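Local coordinates for A rubisco-like protein (Burkholderia fungorum, PDB 3NWR) that is a rubisco-like member of the ribulose bisphosphate carboxylase large-chain family, probably a TIM-barrel enzyme of the lyase class, whose own reaction is not established, at residues N117-D120 against G126-L129; S137-F142 against W308-V313; E218-R223 against E251-S256; Q365-A370 against L376-G381. All blocks are in the same frame, centred on the assembly; numbering follows the deposited sequence.

Contact 1. Residues N117-D120 against G126-L129; sequences NLYD and GVRL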
# COMPACT_ATOMS: atom_id res chain seq x y z
N ASN A 117 -2.13 -3.53 -11.63
CA ASN A 117 -1.06 -4.04 -12.48
C ASN A 117 -0.57 -3.03 -13.53
O ASN A 117 0.40 -3.30 -14.22
CB ASN A 117 -1.50 -5.33 -13.20
CG ASN A 117 -1.21 -6.61 -12.40
OD1 ASN A 117 -0.70 -6.58 -11.28
ND2 ASN A 117 -1.53 -7.76 -13.01
N LEU A 118 -1.23 -1.88 -13.65
CA LEU A 118 -0.81 -0.88 -14.65
C LEU A 118 0.65 -0.51 -14.49
O LEU A 118 1.34 -0.22 -15.47
CB LEU A 118 -1.65 0.39 -14.54
CG LEU A 118 -3.08 0.33 -15.04
CD1 LEU A 118 -3.77 1.67 -14.77
CD2 LEU A 118 -3.07 0.01 -16.52
N TYR A 119 1.13 -0.50 -13.25
CA TYR A 119 2.49 -0.09 -12.98
C TYR A 119 3.51 -1.05 -13.55
O TYR A 119 4.67 -0.68 -13.74
CB TYR A 119 2.72 0.08 -11.47
CG TYR A 119 1.81 1.13 -10.89
CD1 TYR A 119 1.98 2.48 -11.19
CD2 TYR A 119 0.75 0.77 -10.08
CE1 TYR A 119 1.13 3.44 -10.69
CE2 TYR A 119 -0.10 1.72 -9.55
CZ TYR A 119 0.10 3.05 -9.87
OH TYR A 119 -0.74 4.00 -9.35
N ASP A 120 3.09 -2.28 -13.82
CA ASP A 120 4.02 -3.33 -14.26
C ASP A 120 4.08 -3.54 -15.76
O ASP A 120 4.83 -4.40 -16.23
CB ASP A 120 3.62 -4.67 -13.62
CG ASP A 120 3.72 -4.66 -12.11
OD1 ASP A 120 4.81 -4.38 -11.59
OD2 ASP A 120 2.69 -4.96 -11.46
N GLY A 126 7.16 4.55 -17.35
CA GLY A 126 6.60 5.47 -16.38
C GLY A 126 5.08 5.36 -16.40
O GLY A 126 4.47 5.27 -17.47
N VAL A 127 4.46 5.33 -15.22
CA VAL A 127 3.01 5.37 -15.10
C VAL A 127 2.66 5.90 -13.72
O VAL A 127 3.09 5.35 -12.69
CB VAL A 127 2.33 3.98 -15.26
CG1 VAL A 127 0.85 4.09 -14.94
CG2 VAL A 127 2.50 3.45 -16.66
N ARG A 128 1.88 6.98 -13.71
CA ARG A 128 1.41 7.57 -12.47
C ARG A 128 -0.06 7.92 -12.57
O ARG A 128 -0.48 8.57 -13.53
CB ARG A 128 2.22 8.81 -12.12
CG ARG A 128 1.86 9.45 -10.76
CD ARG A 128 2.77 10.62 -10.55
NE ARG A 128 2.50 11.41 -9.35
CZ ARG A 128 3.29 11.43 -8.28
NH1 ARG A 128 4.38 10.67 -8.23
NH2 ARG A 128 2.98 12.22 -7.27
N LEU A 129 -0.83 7.49 -11.58
CA LEU A 129 -2.23 7.86 -11.50
C LEU A 129 -2.31 9.25 -10.89
O LEU A 129 -1.87 9.46 -9.76
CB LEU A 129 -2.98 6.87 -10.61
CG LEU A 129 -4.42 7.24 -10.27
CD1 LEU A 129 -5.29 7.34 -11.52
CD2 LEU A 129 -5.01 6.22 -9.27
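Y119 and V127 meet where a 3-10 turn, N117-D120, lies against strand 126-133, within this chain an outermost strand of the four-stranded antiparallel sheet in the N-terminal domain of this rubisco-like fold. The Y119 ring presents its edge to the strand backbone: the carbonyl O of V127 lies near the ring plane and sits 3.4 Å from CE1 of Y119, with CD1 about as near, so the polarised ring hydrogens face the oxygen. With CG of Y119 anti to its carbonyl carbon (chi1 -60°), the ring runs from the turn along the strand towards L129. V127 points its side chain at the turn, and its two methyls divide the work. CG1 lies 4.2 Å from CD1 of Y119 and 4.5 Å from CB of L118, while CG2 comes 4.0 Å from the carbonyl O of L118. No hydrogen bond links the two segments, but the turn is closed by its own backbone bond from D120 N to N117 O. L118 also packs on Y19 of strand 14-23, which pairs with this strand. The second subunit reaches the turn as well: R293 of that chain donates to the carbonyl O of Y119. The phenol of Y119 is hydrogen-bonded to the carbonyl of G298, and on the strand side its OH lies 3.9 Å from CB of L129.

Contact 2. Residues S137-F142 against W308-V313; sequences SYRARF and WRLSGV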
# COMPACT_ATOMS: atom_id res chain seq x y z
N SER A 137 -23.46 9.84 -7.07
CA SER A 137 -24.27 8.66 -6.75
C SER A 137 -23.41 7.43 -6.45
O SER A 137 -23.81 6.55 -5.70
CB SER A 137 -25.26 8.36 -7.89
OG SER A 137 -24.59 8.16 -9.13
N TYR A 138 -22.23 7.38 -7.06
CA TYR A 138 -21.29 6.30 -6.78
C TYR A 138 -20.57 6.56 -5.45
O TYR A 138 -20.46 5.66 -4.60
CB TYR A 138 -20.28 6.18 -7.92
CG TYR A 138 -19.32 5.01 -7.83
CD1 TYR A 138 -19.78 3.69 -7.78
CD2 TYR A 138 -17.94 5.22 -7.85
CE1 TYR A 138 -18.89 2.62 -7.73
CE2 TYR A 138 -17.05 4.16 -7.79
CZ TYR A 138 -17.53 2.87 -7.73
OH TYR A 138 -16.64 1.81 -7.68
N ARG A 139 -20.09 7.78 -5.26
CA ARG A 139 -19.43 8.15 -4.00
C ARG A 139 -20.30 7.83 -2.79
O ARG A 139 -19.82 7.39 -1.74
CB ARG A 139 -19.07 9.64 -4.02
CG ARG A 139 -18.11 10.10 -2.92
CD ARG A 139 -18.86 10.55 -1.66
NE ARG A 139 -17.92 10.84 -0.58
CZ ARG A 139 -17.46 9.92 0.26
NH1 ARG A 139 -17.86 8.65 0.15
NH2 ARG A 139 -16.59 10.25 1.22
N ALA A 140 -21.60 8.04 -2.94
CA ALA A 140 -22.57 7.79 -1.88
C ALA A 140 -22.62 6.34 -1.42
O ALA A 140 -23.13 6.05 -0.34
CB ALA A 140 -23.97 8.27 -2.32
N ARG A 141 -22.11 5.42 -2.24
CA ARG A 141 -22.19 4.00 -1.93
C ARG A 141 -21.00 3.56 -1.08
O ARG A 141 -20.91 2.40 -0.69
CB ARG A 141 -22.27 3.18 -3.22
CG ARG A 141 -23.53 3.49 -4.03
CD ARG A 141 -23.42 2.97 -5.46
NE ARG A 141 -23.35 1.52 -5.53
CZ ARG A 141 -23.06 0.83 -6.64
NH1 ARG A 141 -22.81 1.46 -7.78
NH2 ARG A 141 -23.03 -0.50 -6.60
N PHE A 142 -20.12 4.50 -0.78
CA PHE A 142 -19.00 4.23 0.13
C PHE A 142 -19.27 4.91 1.47
O PHE A 142 -20.42 5.09 1.85
CB PHE A 142 -17.69 4.68 -0.51
CG PHE A 142 -17.38 3.94 -1.80
CD1 PHE A 142 -16.56 2.83 -1.79
CD2 PHE A 142 -17.93 4.36 -3.00
CE1 PHE A 142 -16.27 2.14 -2.97
CE2 PHE A 142 -17.65 3.68 -4.19
CZ PHE A 142 -16.81 2.57 -4.18
N TRP A 308 -8.87 7.13 -0.36
CA TRP A 308 -8.93 7.08 1.10
C TRP A 308 -10.19 7.73 1.69
O TRP A 308 -10.74 7.25 2.67
CB TRP A 308 -7.62 7.58 1.75
CG TRP A 308 -6.66 6.46 1.74
CD1 TRP A 308 -5.57 6.28 0.93
CD2 TRP A 308 -6.79 5.27 2.51
NE1 TRP A 308 -4.98 5.06 1.19
CE2 TRP A 308 -5.72 4.42 2.16
CE3 TRP A 308 -7.70 4.85 3.49
CZ2 TRP A 308 -5.54 3.17 2.75
CZ3 TRP A 308 -7.52 3.62 4.06
CH2 TRP A 308 -6.45 2.79 3.70
N ARG A 309 -10.67 8.80 1.07
CA ARG A 309 -11.88 9.43 1.58
C ARG A 309 -13.10 8.52 1.44
O ARG A 309 -14.05 8.62 2.22
CB ARG A 309 -12.07 10.79 0.91
CG ARG A 309 -11.19 11.85 1.56
CD ARG A 309 -11.10 13.13 0.75
NE ARG A 309 -12.38 13.82 0.65
CZ ARG A 309 -12.52 14.99 0.04
NH1 ARG A 309 -13.72 15.58 -0.01
NH2 ARG A 309 -11.46 15.58 -0.52
N LEU A 310 -13.08 7.60 0.48
CA LEU A 310 -14.17 6.63 0.34
C LEU A 310 -14.26 5.68 1.54
O LEU A 310 -15.30 5.03 1.74
CB LEU A 310 -14.06 5.83 -0.97
CG LEU A 310 -14.10 6.68 -2.25
CD1 LEU A 310 -13.85 5.81 -3.48
CD2 LEU A 310 -15.43 7.43 -2.37
N SER A 311 -13.19 5.57 2.33
CA SER A 311 -13.24 4.73 3.53
C SER A 311 -13.82 5.47 4.73
O SER A 311 -14.07 4.87 5.78
CB SER A 311 -11.86 4.19 3.90
OG SER A 311 -11.04 5.22 4.42
N GLY A 312 -14.03 6.78 4.59
CA GLY A 312 -14.69 7.54 5.64
C GLY A 312 -13.79 8.22 6.65
O GLY A 312 -14.26 8.68 7.70
N VAL A 313 -12.49 8.30 6.35
CA VAL A 313 -11.58 9.01 7.24
C VAL A 313 -11.98 10.48 7.41
O VAL A 313 -12.59 11.08 6.52
CB VAL A 313 -10.12 8.92 6.77
CG1 VAL A 313 -9.67 7.45 6.75
CG2 VAL A 313 -9.95 9.56 5.40
O HOH W 1 -14.74 12.47 1.95
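Two type I turns, R139 to F142 and R309 to G312, face each other across the contact, with the CA atoms of F142 and L310 5.4 Å apart. L310 is the shared apolar piece. Its CD1 stands over the centre of the F142 ring, 4.2 Å from the centroid and 2° off the normal, a CH-pi contact. Nearer the backbones, CB of L310 and CB of F142 are 3.8 Å apart, and CD2 of L310 covers one face of the R139 guanidinium, 3.7 Å from NH1. R139 bends at chi2 (-90°), which carries its head alongside L310 to the R309 backbone, where NH2 makes a weak bond of 3.2 Å to the carbonyl O of R309. A water accepts from both R139 NH2 and R309 NE, each at 3.0 Å, at the edge of either guanidinium. D349 takes both arginines, one on each carboxylate oxygen: OD2 pairs with NE of R139 and OD1 with NH1 of R309, so one acid probably balances both charges. G312, at positive phi, lets the chain leave helix 301-309. The contact thus joins the end of helix 136-139 to that of helix 301-309, while L107 of helix 107-114 touches both F142 and L310.

Contact 3. Residues E218-R223 against E251-S256; sequences EVRRYR and EREGGS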
# COMPACT_ATOMS: atom_id res chain seq x y z
N GLU A 218 -5.73 11.69 32.68
CA GLU A 218 -5.19 13.04 32.69
C GLU A 218 -6.02 13.99 31.83
O GLU A 218 -6.29 15.11 32.23
CB GLU A 218 -3.73 13.05 32.25
CG GLU A 218 -2.78 12.37 33.23
CD GLU A 218 -2.54 13.21 34.48
OE1 GLU A 218 -3.03 14.35 34.56
OE2 GLU A 218 -1.84 12.71 35.39
N VAL A 219 -6.42 13.53 30.65
CA VAL A 219 -7.17 14.37 29.73
C VAL A 219 -8.53 14.76 30.32
O VAL A 219 -8.94 15.91 30.22
CB VAL A 219 -7.32 13.69 28.36
CG1 VAL A 219 -8.20 14.50 27.44
CG2 VAL A 219 -5.94 13.49 27.74
N ARG A 220 -9.21 13.79 30.92
CA ARG A 220 -10.50 14.04 31.56
C ARG A 220 -10.36 15.04 32.70
O ARG A 220 -11.13 15.99 32.82
CB ARG A 220 -11.13 12.73 32.06
CG ARG A 220 -11.56 11.76 30.95
CD ARG A 220 -12.36 10.54 31.48
NE ARG A 220 -11.66 9.82 32.54
CZ ARG A 220 -10.97 8.69 32.39
NH1 ARG A 220 -10.88 8.10 31.20
NH2 ARG A 220 -10.38 8.12 33.43
N ARG A 221 -9.35 14.83 33.54
CA ARG A 221 -9.13 15.74 34.66
C ARG A 221 -8.76 17.13 34.17
O ARG A 221 -9.16 18.14 34.75
CB ARG A 221 -8.05 15.21 35.60
CG ARG A 221 -7.89 16.11 36.81
CD ARG A 221 -6.72 15.74 37.69
NE ARG A 221 -6.27 16.90 38.46
CZ ARG A 221 -5.25 16.89 39.30
NH1 ARG A 221 -4.57 15.76 39.50
NH2 ARG A 221 -4.90 17.99 39.95
N TYR A 222 -7.99 17.21 33.08
CA TYR A 222 -7.64 18.51 32.53
C TYR A 222 -8.89 19.25 32.04
O TYR A 222 -9.02 20.45 32.26
CB TYR A 222 -6.59 18.41 31.42
CG TYR A 222 -6.34 19.74 30.75
CD1 TYR A 222 -5.58 20.73 31.38
CD2 TYR A 222 -6.89 20.03 29.51
CE1 TYR A 222 -5.37 21.95 30.78
CE2 TYR A 222 -6.68 21.25 28.90
CZ TYR A 222 -5.92 22.21 29.53
OH TYR A 222 -5.71 23.43 28.93
N ARG A 223 -9.80 18.54 31.37
CA ARG A 223 -11.04 19.16 30.91
C ARG A 223 -11.84 19.69 32.10
O ARG A 223 -12.35 20.81 32.06
CB ARG A 223 -11.90 18.16 30.13
CG ARG A 223 -13.08 18.79 29.39
CD ARG A 223 -14.35 17.93 29.49
NE ARG A 223 -14.05 16.52 29.69
CZ ARG A 223 -14.41 15.81 30.76
NH1 ARG A 223 -15.09 16.38 31.75
NH2 ARG A 223 -14.08 14.54 30.83
N GLU A 251 -13.24 4.68 23.20
CA GLU A 251 -14.55 5.27 23.43
C GLU A 251 -15.00 5.13 24.89
O GLU A 251 -15.49 6.09 25.49
CB GLU A 251 -15.61 4.67 22.50
CG GLU A 251 -17.00 5.25 22.70
CD GLU A 251 -18.02 4.70 21.72
OE1 GLU A 251 -17.65 3.86 20.86
OE2 GLU A 251 -19.19 5.12 21.81
N ARG A 252 -14.81 3.94 25.45
CA ARG A 252 -15.22 3.70 26.84
C ARG A 252 -14.49 4.62 27.81
O ARG A 252 -15.05 5.03 28.84
CB ARG A 252 -14.97 2.24 27.22
CG ARG A 252 -16.03 1.29 26.70
CD ARG A 252 -15.98 -0.05 27.43
NE ARG A 252 -14.66 -0.67 27.34
CZ ARG A 252 -14.27 -1.44 26.32
NH1 ARG A 252 -15.09 -1.67 25.31
NH2 ARG A 252 -13.06 -1.97 26.32
N GLU A 253 -13.24 4.95 27.49
CA GLU A 253 -12.41 5.79 28.33
C GLU A 253 -12.63 7.28 28.07
O GLU A 253 -11.91 8.12 28.62
CB GLU A 253 -10.95 5.41 28.17
CG GLU A 253 -10.63 4.03 28.73
CD GLU A 253 -10.68 4.00 30.25
OE1 GLU A 253 -10.29 5.01 30.87
OE2 GLU A 253 -11.09 2.97 30.82
N GLY A 254 -13.64 7.61 27.26
CA GLY A 254 -14.00 9.00 27.02
C GLY A 254 -13.24 9.70 25.92
O GLY A 254 -13.27 10.93 25.81
N GLY A 255 -12.54 8.92 25.09
CA GLY A 255 -11.79 9.50 23.98
C GLY A 255 -12.70 9.97 22.86
O GLY A 255 -13.90 9.72 22.86
N SER A 256 -12.11 10.66 21.89
CA SER A 256 -12.88 11.19 20.78
C SER A 256 -12.28 10.85 19.42
O SER A 256 -12.88 11.14 18.39
CB SER A 256 -12.98 12.71 20.90
OG SER A 256 -11.69 13.30 20.89
O HOH W 2 -8.70 5.96 32.80
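A Schellman motif ends helix 240-252, and the contact is the grip of R220, from helix 208-226, on the residue just before its glycine. G254 is the C-prime residue: its positive phi turns the chain out of the helix, and its N bonds to the carbonyl O of E251 at 3.0 Å, while the N of G255 reaches back to the carbonyl O of V250, the pair of bonds that defines the motif. The turn leaves the carbonyl of E253 facing helix 208-226, where R220 takes it. NH1 of R220 donates to that carbonyl O at 2.8 Å. The oxygen lies in the guanidinium plane, at its edge, although the bond is bent (142° at the hydrogen) and the donor is tilted from the carbonyl plane. The same NH1 makes a longer salt bridge of 3.2 Å to OE1 of E253, which it meets on the anti side and out of the carboxylate plane. The guanidinium and carboxylate planes are 55° apart, so the pair is not a flat two-pronged bridge. A water completes a ring on the other nitrogen: it accepts from R220 NH2 at 2.8 Å and donates to E253 OE1 at 2.7 Å. The R220 chain bends at chi3 (-54°) and that of E253 at chi2, and the two heads meet beside the E253 carbonyl. The E253 side chain also rests on V212, R213 and M216 of helix 208-226. The arginine thus joins the C-terminal Schellman turn of one outer helix to the helix before it in the chain, at the surface of the TIM-barrel domain.

Contact 4. Residues Q365-A370 against L376-G381; sequences QATFDA and LLFMSG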
# COMPACT_ATOMS: atom_id res chain seq x y z
N GLN A 365 1.49 32.16 8.10
CA GLN A 365 0.99 32.96 6.98
C GLN A 365 0.82 32.14 5.70
O GLN A 365 -0.21 32.22 5.03
CB GLN A 365 1.90 34.16 6.72
CG GLN A 365 1.36 35.10 5.64
CD GLN A 365 0.15 35.89 6.11
OE1 GLN A 365 -0.98 35.66 5.66
NE2 GLN A 365 0.38 36.81 7.02
N ALA A 366 1.85 31.38 5.34
CA ALA A 366 1.81 30.59 4.12
C ALA A 366 0.71 29.54 4.20
O ALA A 366 0.02 29.26 3.22
CB ALA A 366 3.15 29.93 3.88
N THR A 367 0.52 28.99 5.39
CA THR A 367 -0.50 27.98 5.60
C THR A 367 -1.90 28.57 5.42
O THR A 367 -2.74 28.00 4.73
CB THR A 367 -0.35 27.32 6.98
OG1 THR A 367 0.92 26.66 7.03
CG2 THR A 367 -1.45 26.28 7.23
N PHE A 368 -2.14 29.72 6.04
CA PHE A 368 -3.41 30.42 5.93
C PHE A 368 -3.71 30.75 4.48
O PHE A 368 -4.83 30.56 3.99
CB PHE A 368 -3.37 31.70 6.78
CG PHE A 368 -4.69 32.42 6.88
CD1 PHE A 368 -5.85 31.74 7.23
CD2 PHE A 368 -4.76 33.79 6.68
CE1 PHE A 368 -7.06 32.42 7.35
CE2 PHE A 368 -5.97 34.47 6.80
CZ PHE A 368 -7.11 33.78 7.13
N ASP A 369 -2.69 31.23 3.77
CA ASP A 369 -2.86 31.61 2.37
C ASP A 369 -3.09 30.40 1.46
O ASP A 369 -3.79 30.50 0.46
CB ASP A 369 -1.68 32.47 1.91
CG ASP A 369 -1.66 33.84 2.56
OD1 ASP A 369 -2.71 34.26 3.10
OD2 ASP A 369 -0.61 34.51 2.54
N ALA A 370 -2.53 29.25 1.83
CA ALA A 370 -2.79 28.01 1.09
C ALA A 370 -4.24 27.54 1.24
O ALA A 370 -4.89 27.20 0.25
CB ALA A 370 -1.83 26.90 1.54
N LEU A 376 -8.29 23.78 9.49
CA LEU A 376 -7.09 22.98 9.38
C LEU A 376 -6.58 22.60 10.77
O LEU A 376 -6.88 23.27 11.77
CB LEU A 376 -6.02 23.73 8.58
CG LEU A 376 -5.53 25.04 9.22
CD1 LEU A 376 -4.20 24.84 9.93
CD2 LEU A 376 -5.45 26.16 8.18
N LEU A 377 -5.83 21.50 10.81
CA LEU A 377 -5.11 21.07 12.00
C LEU A 377 -3.64 21.38 11.79
O LEU A 377 -3.02 20.91 10.84
CB LEU A 377 -5.33 19.56 12.22
CG LEU A 377 -4.54 18.89 13.35
CD1 LEU A 377 -4.85 19.52 14.69
CD2 LEU A 377 -4.86 17.39 13.38
N PHE A 378 -3.09 22.21 12.68
CA PHE A 378 -1.72 22.71 12.57
C PHE A 378 -0.84 22.02 13.60
O PHE A 378 -0.90 22.33 14.80
CB PHE A 378 -1.75 24.23 12.81
CG PHE A 378 -0.47 24.94 12.44
CD1 PHE A 378 -0.14 25.15 11.11
CD2 PHE A 378 0.38 25.44 13.42
CE1 PHE A 378 1.03 25.83 10.76
CE2 PHE A 378 1.54 26.14 13.08
CZ PHE A 378 1.87 26.31 11.74
N MET A 379 -0.03 21.07 13.14
CA MET A 379 0.82 20.28 14.02
C MET A 379 2.18 20.92 14.14
O MET A 379 2.90 21.06 13.15
CB MET A 379 1.00 18.86 13.46
CG MET A 379 -0.30 18.12 13.16
SD MET A 379 -1.26 17.78 14.64
CE MET A 379 -0.05 16.96 15.66
N SER A 380 2.55 21.26 15.37
CA SER A 380 3.83 21.88 15.65
C SER A 380 4.57 21.07 16.72
O SER A 380 3.99 20.73 17.75
CB SER A 380 3.62 23.33 16.09
OG SER A 380 4.86 23.99 16.32
N GLY A 381 5.83 20.75 16.45
CA GLY A 381 6.66 20.03 17.40
C GLY A 381 7.59 20.99 18.11
O GLY A 381 7.18 21.65 19.06
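T367 has its CG2 anti to the backbone N and its OG1 anti to the carbonyl carbon (chi1 -63°), a rotation that turns the methyl to L376 and the hydroxyl to F378. F378 answers with CG anti to its own N (chi1 -167°), which directs the ring from the strand to the helix. The methyl, CG2 of T367, lies 4.1 Å from both CD1 and CD2 of L376, fitting against the fork of that side chain. On the other branch, OG1 of T367 lies at the edge of the F378 ring, near its plane, 3.8 Å from CE1. That hydroxyl is hydrogen-bonded to the carbonyl O of T363, one turn back, just before the helix begins, so it can be buried beside the ring without a polar partner from the strand. No hydrogen bond crosses between the segments, and the join rests on close packing. F355 of strand 352-355 touches both T367 and L376, and W402 of helix 391-407 meets the F378 ring edge-to-face. Helix 364-371 thus packs on strand 377-379 within a beta-alpha-beta unit, the layer of helix over parallel strand that builds a TIM barrel.

Contacts 1, 2 and 4 are buried, whereas contact 3 lies at the surface, and the chemistry follows. Contacts 1 and 4 rely on apolar packing and ring edges, without a hydrogen bond across either, and each joins segments only six residues apart. Contact 2 mixes an apolar core with arginines, and contact 3 depends on charge and water. Contact 1 belongs to the N-terminal domain and is touched by the second subunit; contacts 3 and 4 belong to the barrel domain, about 26 Å apart between centres. Contact 2 brings helix 136-139, which follows the strand of contact 1, to the barrel. None of the four touches another.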